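PDB 1R9D: glycerol dehydratase from Clostridium butyricum, which probably dehydrates glycerol to 3-hydroxypropionaldehyde by glycyl-radical chemistry, without the help of coenzyme B12. Local coordinates for residues E37-T42 with E124-K129; L49-A54 with N275-G280; N160-V165 with I511-R516. All coordinates share one frame; numbering follows the deposited sequence.

Interaction 1 (E37-T42 with E124-K129); sequences ESFKQT and EYWNGK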
loop_
_atom_site.group_PDB
_atom_site.type_symbol
_atom_site.label_atom_id
_atom_site.label_comp_id
_atom_site.label_asym_id
_atom_site.label_seq_id
_atom_site.Cartn_x
_atom_site.Cartn_y
_atom_site.Cartn_z
ATOM N N GLU A 37 20.341 5.493 7.507
ATOM C CA GLU A 37 21.296 4.706 6.737
ATOM C C GLU A 37 20.637 3.437 6.195
ATOM O O GLU A 37 20.844 3.067 5.039
ATOM C CB GLU A 37 22.498 4.349 7.620
ATOM C CG GLU A 37 23.378 3.233 7.083
ATOM C CD GLU A 37 24.673 3.084 7.866
ATOM O OE1 GLU A 37 24.626 3.085 9.118
ATOM O OE2 GLU A 37 25.741 2.958 7.225
ATOM N N SER A 38 19.837 2.779 7.029
ATOM C CA SER A 38 19.160 1.555 6.615
ATOM C C SER A 38 18.147 1.814 5.504
ATOM O O SER A 38 18.155 1.128 4.484
ATOM C CB SER A 38 18.463 0.896 7.808
ATOM O OG SER A 38 17.846 -0.324 7.424
ATOM N N PHE A 39 17.278 2.804 5.694
ATOM C CA PHE A 39 16.271 3.115 4.682
ATOM C C PHE A 39 16.870 3.465 3.318
ATOM O O PHE A 39 16.284 3.166 2.277
ATOM C CB PHE A 39 15.362 4.252 5.158
ATOM C CG PHE A 39 14.091 3.777 5.815
ATOM C CD1 PHE A 39 14.134 3.012 6.975
ATOM C CD2 PHE A 39 12.850 4.078 5.255
ATOM C CE1 PHE A 39 12.957 2.547 7.573
ATOM C CE2 PHE A 39 11.669 3.620 5.841
ATOM C CZ PHE A 39 11.724 2.852 7.000
ATOM N N LYS A 40 18.038 4.100 3.321
ATOM C CA LYS A 40 18.691 4.463 2.072
ATOM C C LYS A 40 19.092 3.218 1.287
ATOM O O LYS A 40 19.252 3.272 0.068
ATOM C CB LYS A 40 19.935 5.315 2.346
ATOM C CG LYS A 40 19.631 6.751 2.729
ATOM C CD LYS A 40 20.915 7.549 2.935
ATOM C CE LYS A 40 20.603 9.000 3.269
ATOM N NZ LYS A 40 21.837 9.784 3.554
ATOM N N GLN A 41 19.239 2.101 1.991
ATOM C CA GLN A 41 19.638 0.841 1.368
ATOM C C GLN A 41 18.494 -0.134 1.097
ATOM O O GLN A 41 18.721 -1.214 0.544
ATOM C CB GLN A 41 20.678 0.137 2.242
ATOM C CG GLN A 41 21.981 0.894 2.379
ATOM C CD GLN A 41 22.626 1.148 1.035
ATOM O OE1 GLN A 41 22.905 0.212 0.283
ATOM N NE2 GLN A 41 22.863 2.417 0.721
ATOM N N THR A 42 17.271 0.237 1.472
ATOM C CA THR A 42 16.133 -0.656 1.277
ATOM C C THR A 42 14.972 -0.042 0.492
ATOM O O THR A 42 13.829 -0.471 0.642
ATOM C CB THR A 42 15.592 -1.141 2.641
ATOM O OG1 THR A 42 15.153 -0.012 3.407
ATOM C CG2 THR A 42 16.680 -1.869 3.424
ATOM N N GLU A 124 17.104 16.081 5.769
ATOM C CA GLU A 124 17.120 16.085 4.311
ATOM C C GLU A 124 16.549 14.803 3.710
ATOM O O GLU A 124 15.729 14.855 2.795
ATOM C CB GLU A 124 18.547 16.296 3.798
ATOM C CG GLU A 124 18.642 16.468 2.293
ATOM C CD GLU A 124 20.076 16.622 1.815
ATOM O OE1 GLU A 124 20.792 17.500 2.348
ATOM O OE2 GLU A 124 20.486 15.868 0.905
ATOM N N TYR A 125 16.970 13.652 4.218
ATOM C CA TYR A 125 16.473 12.394 3.674
ATOM C C TYR A 125 14.981 12.168 3.885
ATOM O O TYR A 125 14.261 11.834 2.945
ATOM C CB TYR A 125 17.205 11.192 4.271
ATOM C CG TYR A 125 16.609 9.880 3.788
ATOM C CD1 TYR A 125 16.853 9.417 2.495
ATOM C CD2 TYR A 125 15.731 9.151 4.592
ATOM C CE1 TYR A 125 16.237 8.265 2.012
ATOM C CE2 TYR A 125 15.105 7.995 4.117
ATOM C CZ TYR A 125 15.363 7.561 2.825
ATOM O OH TYR A 125 14.737 6.434 2.342
ATOM N N TRP A 126 14.520 12.344 5.119
ATOM C CA TRP A 126 13.118 12.090 5.441
ATOM C C TRP A 126 12.081 13.085 4.956
ATOM O O TRP A 126 10.891 12.919 5.217
ATOM C CB TRP A 126 12.960 11.887 6.944
ATOM C CG TRP A 126 13.658 10.665 7.436
ATOM C CD1 TRP A 126 14.929 10.587 7.930
ATOM C CD2 TRP A 126 13.138 9.330 7.450
ATOM N NE1 TRP A 126 15.231 9.288 8.251
ATOM C CE2 TRP A 126 14.150 8.495 7.965
ATOM C CE3 TRP A 126 11.913 8.760 7.073
ATOM C CZ2 TRP A 126 13.980 7.111 8.117
ATOM C CZ3 TRP A 126 11.740 7.383 7.224
ATOM C CH2 TRP A 126 12.769 6.576 7.742
ATOM N N ASN A 127 12.514 14.112 4.238
ATOM C CA ASN A 127 11.573 15.095 3.734
ATOM C C ASN A 127 10.518 14.445 2.835
ATOM O O ASN A 127 10.841 13.877 1.786
ATOM C CB ASN A 127 12.312 16.189 2.961
ATOM C CG ASN A 127 11.374 17.234 2.405
ATOM O OD1 ASN A 127 10.528 17.767 3.121
ATOM N ND2 ASN A 127 11.519 17.536 1.120
ATOM N N GLY A 128 9.260 14.531 3.261
ATOM C CA GLY A 128 8.158 13.966 2.503
ATOM C C GLY A 128 7.967 12.466 2.656
ATOM O O GLY A 128 7.051 11.899 2.068
ATOM N N LYS A 129 8.798 11.823 3.468
ATOM C CA LYS A 129 8.719 10.373 3.630
ATOM C C LYS A 129 8.226 9.869 4.982
ATOM O O LYS A 129 8.290 8.670 5.258
ATOM C CB LYS A 129 10.096 9.771 3.342
ATOM C CG LYS A 129 10.660 10.202 1.998
ATOM C CD LYS A 129 12.077 9.702 1.799
ATOM C CE LYS A 129 12.670 10.259 0.510
ATOM N NZ LYS A 129 14.124 9.952 0.405
#

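Interaction 2 (L49-A54 with N275-G280); sequences LRRALA and NIESNG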
loop_
_atom_site.group_PDB
_atom_site.type_symbol
_atom_site.label_atom_id
_atom_site.label_comp_id
_atom_site.label_asym_id
_atom_site.label_seq_id
_atom_site.Cartn_x
_atom_site.Cartn_y
_atom_site.Cartn_z
ATOM N N LEU A 49 9.291 -4.949 5.388
ATOM C CA LEU A 49 10.658 -5.454 5.386
ATOM C C LEU A 49 11.633 -4.310 5.683
ATOM O O LEU A 49 12.654 -4.514 6.336
ATOM C CB LEU A 49 10.957 -6.112 4.033
ATOM C CG LEU A 49 11.779 -7.406 4.006
ATOM C CD1 LEU A 49 11.332 -8.368 5.096
ATOM C CD2 LEU A 49 11.609 -8.061 2.640
ATOM N N ARG A 50 11.317 -3.105 5.215
ATOM C CA ARG A 50 12.167 -1.949 5.488
ATOM C C ARG A 50 12.212 -1.714 6.997
ATOM O O ARG A 50 13.259 -1.388 7.559
ATOM C CB ARG A 50 11.624 -0.696 4.794
ATOM C CG ARG A 50 11.837 -0.683 3.290
ATOM C CD ARG A 50 12.547 0.594 2.857
ATOM N NE ARG A 50 11.616 1.637 2.471
ATOM C CZ ARG A 50 11.969 2.864 2.107
ATOM N NH1 ARG A 50 13.246 3.223 2.079
ATOM N NH2 ARG A 50 11.035 3.725 1.747
ATOM N N ARG A 51 11.064 -1.889 7.647
ATOM C CA ARG A 51 10.966 -1.705 9.090
ATOM C C ARG A 51 11.760 -2.778 9.842
ATOM O O ARG A 51 12.396 -2.493 10.857
ATOM C CB ARG A 51 9.498 -1.748 9.533
ATOM C CG ARG A 51 8.642 -0.564 9.073
ATOM C CD ARG A 51 9.132 0.756 9.669
ATOM N NE ARG A 51 9.378 0.629 11.104
ATOM C CZ ARG A 51 9.729 1.633 11.902
ATOM N NH1 ARG A 51 9.874 2.859 11.415
ATOM N NH2 ARG A 51 9.958 1.401 13.188
ATOM N N ALA A 52 11.713 -4.015 9.352
ATOM C CA ALA A 52 12.437 -5.107 9.995
ATOM C C ALA A 52 13.947 -4.919 9.846
ATOM O O ALA A 52 14.696 -5.053 10.814
ATOM C CB ALA A 52 12.015 -6.446 9.394
ATOM N N LEU A 53 14.385 -4.602 8.631
ATOM C CA LEU A 53 15.809 -4.398 8.354
ATOM C C LEU A 53 16.362 -3.174 9.079
ATOM O O LEU A 53 17.543 -3.132 9.428
ATOM C CB LEU A 53 16.033 -4.263 6.845
ATOM C CG LEU A 53 15.708 -5.528 6.045
ATOM C CD1 LEU A 53 15.662 -5.215 4.562
ATOM C CD2 LEU A 53 16.751 -6.599 6.343
ATOM N N ALA A 54 15.509 -2.178 9.306
ATOM C CA ALA A 54 15.925 -0.970 10.008
ATOM C C ALA A 54 16.131 -1.299 11.484
ATOM O O ALA A 54 17.126 -0.890 12.088
ATOM C CB ALA A 54 14.876 0.126 9.851
ATOM N N ASN A 275 10.557 0.014 22.713
ATOM C CA ASN A 275 10.865 1.440 22.741
ATOM C C ASN A 275 11.973 1.874 21.778
ATOM O O ASN A 275 12.272 3.066 21.659
ATOM C CB ASN A 275 11.222 1.851 24.176
ATOM C CG ASN A 275 9.994 2.004 25.062
ATOM O OD1 ASN A 275 9.382 3.068 25.100
ATOM N ND2 ASN A 275 9.623 0.938 25.762
ATOM N N ILE A 276 12.593 0.908 21.106
ATOM C CA ILE A 276 13.634 1.208 20.128
ATOM C C ILE A 276 12.984 1.178 18.741
ATOM O O ILE A 276 13.305 1.980 17.870
ATOM C CB ILE A 276 14.787 0.178 20.192
ATOM C CG1 ILE A 276 15.473 0.263 21.558
ATOM C CG2 ILE A 276 15.792 0.448 19.073
ATOM C CD1 ILE A 276 16.630 -0.711 21.738
ATOM N N GLU A 277 12.045 0.260 18.551
ATOM C CA GLU A 277 11.352 0.154 17.274
ATOM C C GLU A 277 10.484 1.385 17.020
ATOM O O GLU A 277 10.435 1.903 15.904
ATOM C CB GLU A 277 10.479 -1.107 17.239
ATOM C CG GLU A 277 9.644 -1.233 15.971
ATOM C CD GLU A 277 8.863 -2.539 15.903
ATOM O OE1 GLU A 277 8.082 -2.818 16.838
ATOM O OE2 GLU A 277 9.029 -3.283 14.908
ATOM N N SER A 278 9.804 1.857 18.061
ATOM C CA SER A 278 8.929 3.018 17.930
ATOM C C SER A 278 8.898 3.803 19.231
ATOM O O SER A 278 9.185 3.254 20.292
ATOM C CB SER A 278 7.506 2.561 17.576
ATOM O OG SER A 278 6.602 3.656 17.572
ATOM N N ASN A 279 8.545 5.083 19.150
ATOM C CA ASN A 279 8.488 5.909 20.350
ATOM C C ASN A 279 7.066 6.200 20.820
ATOM O O ASN A 279 6.833 7.157 21.548
ATOM C CB ASN A 279 9.264 7.222 20.156
ATOM C CG ASN A 279 8.599 8.173 19.185
ATOM O OD1 ASN A 279 7.744 7.787 18.390
ATOM N ND2 ASN A 279 9.007 9.440 19.239
ATOM N N GLY A 280 6.105 5.386 20.394
ATOM C CA GLY A 280 4.759 5.607 20.889
ATOM C C GLY A 280 4.883 5.361 22.383
ATOM O O GLY A 280 5.620 4.456 22.792
HETATM O O HOH W 1 10.261 -1.811 12.949
#

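Interaction 3 (N160-V165 with I511-R516); sequences NGVGHV and IAHAER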
loop_
_atom_site.group_PDB
_atom_site.type_symbol
_atom_site.label_atom_id
_atom_site.label_comp_id
_atom_site.label_asym_id
_atom_site.label_seq_id
_atom_site.Cartn_x
_atom_site.Cartn_y
_atom_site.Cartn_z
ATOM N N ASN A 160 4.454 11.431 16.399
ATOM C CA ASN A 160 5.253 10.310 16.867
ATOM C C ASN A 160 4.556 8.962 16.751
ATOM O O ASN A 160 3.474 8.857 16.164
ATOM C CB ASN A 160 5.683 10.575 18.313
ATOM C CG ASN A 160 6.617 11.769 18.428
ATOM O OD1 ASN A 160 7.811 11.669 18.126
ATOM N ND2 ASN A 160 6.074 12.913 18.841
ATOM N N GLY A 161 5.185 7.935 17.315
ATOM C CA GLY A 161 4.639 6.592 17.254
ATOM C C GLY A 161 3.323 6.419 17.985
ATOM O O GLY A 161 2.886 7.305 18.722
ATOM N N VAL A 162 2.693 5.264 17.783
ATOM C CA VAL A 162 1.412 4.962 18.416
ATOM C C VAL A 162 1.569 4.430 19.842
ATOM O O VAL A 162 1.227 5.113 20.811
ATOM C CB VAL A 162 0.622 3.934 17.571
ATOM C CG1 VAL A 162 -0.700 3.572 18.270
ATOM C CG2 VAL A 162 0.364 4.505 16.185
ATOM N N GLY A 163 2.099 3.219 19.977
ATOM C CA GLY A 163 2.260 2.646 21.300
ATOM C C GLY A 163 0.906 2.294 21.895
ATOM O O GLY A 163 0.085 1.659 21.228
ATOM N N HIS A 164 0.680 2.702 23.143
ATOM C CA HIS A 164 -0.573 2.437 23.862
ATOM C C HIS A 164 -0.975 0.981 23.753
ATOM O O HIS A 164 -2.031 0.636 23.207
ATOM C CB HIS A 164 -1.689 3.340 23.333
ATOM C CG HIS A 164 -1.481 4.782 23.664
ATOM N ND1 HIS A 164 -0.453 5.525 23.125
ATOM C CD2 HIS A 164 -2.103 5.588 24.558
ATOM C CE1 HIS A 164 -0.447 6.727 23.677
ATOM N NE2 HIS A 164 -1.437 6.789 24.548
ATOM N N VAL A 165 -0.136 0.126 24.318
ATOM C CA VAL A 165 -0.364 -1.301 24.230
ATOM C C VAL A 165 0.380 -2.065 25.317
ATOM O O VAL A 165 1.416 -1.616 25.810
ATOM C CB VAL A 165 0.115 -1.793 22.834
ATOM C CG1 VAL A 165 1.596 -1.460 22.665
ATOM C CG2 VAL A 165 -0.110 -3.290 22.668
ATOM N N ILE A 511 -4.280 5.117 8.582
ATOM C CA ILE A 511 -3.897 4.605 7.270
ATOM C C ILE A 511 -2.417 4.871 6.996
ATOM O O ILE A 511 -1.723 4.017 6.449
ATOM C CB ILE A 511 -4.754 5.250 6.151
ATOM C CG1 ILE A 511 -6.194 4.737 6.245
ATOM C CG2 ILE A 511 -4.176 4.915 4.776
ATOM C CD1 ILE A 511 -7.175 5.468 5.335
ATOM N N ALA A 512 -1.931 6.045 7.395
ATOM C CA ALA A 512 -0.530 6.404 7.169
ATOM C C ALA A 512 0.449 5.490 7.898
ATOM O O ALA A 512 1.467 5.091 7.327
ATOM C CB ALA A 512 -0.285 7.864 7.565
ATOM N N HIS A 513 0.157 5.164 9.154
ATOM C CA HIS A 513 1.020 4.275 9.924
ATOM C C HIS A 513 1.066 2.892 9.295
ATOM O O HIS A 513 2.112 2.245 9.276
ATOM C CB HIS A 513 0.535 4.166 11.372
ATOM C CG HIS A 513 1.037 5.265 12.255
ATOM N ND1 HIS A 513 2.312 5.269 12.782
ATOM C CD2 HIS A 513 0.454 6.412 12.676
ATOM C CE1 HIS A 513 2.490 6.371 13.489
ATOM N NE2 HIS A 513 1.378 7.082 13.440
ATOM N N ALA A 514 -0.070 2.436 8.779
ATOM C CA ALA A 514 -0.126 1.124 8.148
ATOM C C ALA A 514 0.672 1.103 6.848
ATOM O O ALA A 514 1.346 0.118 6.534
ATOM C CB ALA A 514 -1.576 0.738 7.868
ATOM N N GLU A 515 0.604 2.201 6.105
ATOM C CA GLU A 515 1.288 2.300 4.820
ATOM C C GLU A 515 2.792 2.514 4.932
ATOM O O GLU A 515 3.557 1.959 4.143
ATOM C CB GLU A 515 0.671 3.436 3.993
ATOM C CG GLU A 515 1.111 3.481 2.537
ATOM C CD GLU A 515 0.268 4.441 1.704
ATOM O OE1 GLU A 515 -0.955 4.540 1.968
ATOM O OE2 GLU A 515 0.821 5.083 0.777
ATOM N N ARG A 516 3.219 3.302 5.913
ATOM C CA ARG A 516 4.642 3.592 6.057
ATOM C C ARG A 516 5.367 3.073 7.290
ATOM O O ARG A 516 6.598 2.978 7.280
ATOM C CB ARG A 516 4.864 5.100 5.928
ATOM C CG ARG A 516 4.584 5.613 4.525
ATOM C CD ARG A 516 4.897 7.092 4.357
ATOM N NE ARG A 516 4.730 7.493 2.962
ATOM C CZ ARG A 516 4.986 8.707 2.486
ATOM N NH1 ARG A 516 5.425 9.665 3.293
ATOM N NH2 ARG A 516 4.812 8.959 1.194
#

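Interaction 1 (E37-T42 with E124-K129)
Trp-126 drives the edge of its indole into the face of Phe-39. Its CH2 atom stands 3.5 Å above the plane of the phenyl ring, over the ring's centre. The six-membered ring of Trp-126 and the ring of Phe-39 thus form an edge-to-face pair, with centroids 4.8 Å apart and planes at 50°. The indole N-H bonds to Thr-36 on the helix that carries Phe-39, so the large ring is gripped by a polar bond as well as by packing, which fixes its rotation. Tyr-125 comes in beside this pair. Its OH lies 3.6 Å from CB of Phe-39, near the plane of the phenyl ring, and is hydrogen-bonded to Glu-43. Tyrosine suits a border position, since its ring can pack while its hydroxyl finds a polar partner. CG of Tyr-125 lies anti to the backbone N (chi1 175°), which sends the ring across to helix 30-40. Lys-40 runs past it in the opposite direction as an extended chain, making an off-centre CH-pi contact from CG, 4.2 Å from the centroid of the Tyr-125 ring. Its ammonium group travels on to a salt bridge with Asp-121. On the ring face opposite Lys-40, Lys-129 lays CD toward the rim, and its NZ makes a weak bond to Tyr-125 O. Gly-128 takes the positive phi at the third position of the type II turn 126-129. The whole is an aromatic cluster joining the C-terminal ends of helices 30-40 and 113-125 at the periphery of this largely helical region.

Interaction 2 (L49-A54 with N275-G280)
The guanidinium of Arg-51 presents its edge to the backbone of Glu-277, whose carbonyl O lies near the guanidinium plane. NH2 of Arg-51 is 2.8 Å from Glu-277 O, but the N-H...O angle of 122° is strongly bent and the bond weak. The carboxylate of Glu-277 is turned 45° from the guanidinium and does not pair with it directly: Arg-51 NH2 and Glu-277 OE2 stand 5.1 Å apart. A water bridges them instead, accepting from Arg-51 NE at 3.2 Å and donating to Glu-277 OE2 at 2.7 Å. It also donates weakly to Arg-51 O. Bends at chi2 and chi3 put NE near enough to Arg-51 O for one water to bond to both. Glu-277, by contrast, is extended, and its two oxygens accept the backbone N-H groups of Phe-521 and Leu-522 at the start of helix 520-524. NH1 of Arg-51 forms a salt bridge with Glu-88, so these buried charges are met by several partners. Arginine and glutamate fit here because each has several polar atoms to spread among backbone, water and opposite charge. Arg-31 bonds to Ile-276 O and weakly to Glu-277 O. Cationic groups gathered at the last carbonyls of a helix, where the helix dipole would leave partial negative charge, are a familiar arrangement, and here they join helix 47-61 to the C-terminal end of helix 260-277.

Interaction 3 (N160-V165 with I511-R516)
Val-162 rests a methyl on the ring of His-513, joining a loop of the glycyl-radical-enzyme fold to the last turns of the long helix 484-516. The same loop carries His-164, whose NE2 is hydrogen-bonded to the bound glycerol. The dispersion contact is a face-on CH-pi interaction: CG2 of Val-162 lies 3.8 Å from the centroid of the His-513 ring and only 4° off its normal. With CG2 anti to the carbonyl carbon, the branched valine turns this methyl squarely onto the imidazole. A flat ring suits the place because its face can take a methyl while its rim meets polar atoms. At the edge, in the ring plane, Asn-160 O makes a van der Waals contact, 3.8 Å from CE1 of His-513. The polar bond of this ring is made elsewhere, from NE2 to Tyr-157 O. Asn-160 itself bonds through OD1 to Asn-279, tying down the start of the loop. Gly-163 has a positive phi, easily reached without a side chain. The loop is also held locally: ND1 of His-164 donates to Val-162 O at 2.9 Å with an N-H...O angle of 161°, the donor tilted 26° from the carbonyl plane.

Interaction 1 is peripheral, its centre about 30 Å from the centre of the chain, and only partly buried; it relies on aromatic and CH-pi packing, with polar ends paired to neighbouring residues. Interactions 2 and 3 are buried and lie deeper: interaction 2 is polar and water-bridged, interaction 3 a methyl on an imidazole. Interaction 1 uses helix 30-40 and interaction 2 the next helix, 47-61; the two helices touch, and Arg-50 makes a weak bond to Phe-39 O. Interactions 2 and 3 are joined by Asn-279, whose OD1 takes up the N-H of Gly-161. Arg-516 connects interactions 1 and 3 through Gly-128 O, and it also bonds to Glu-43 of the second subunit.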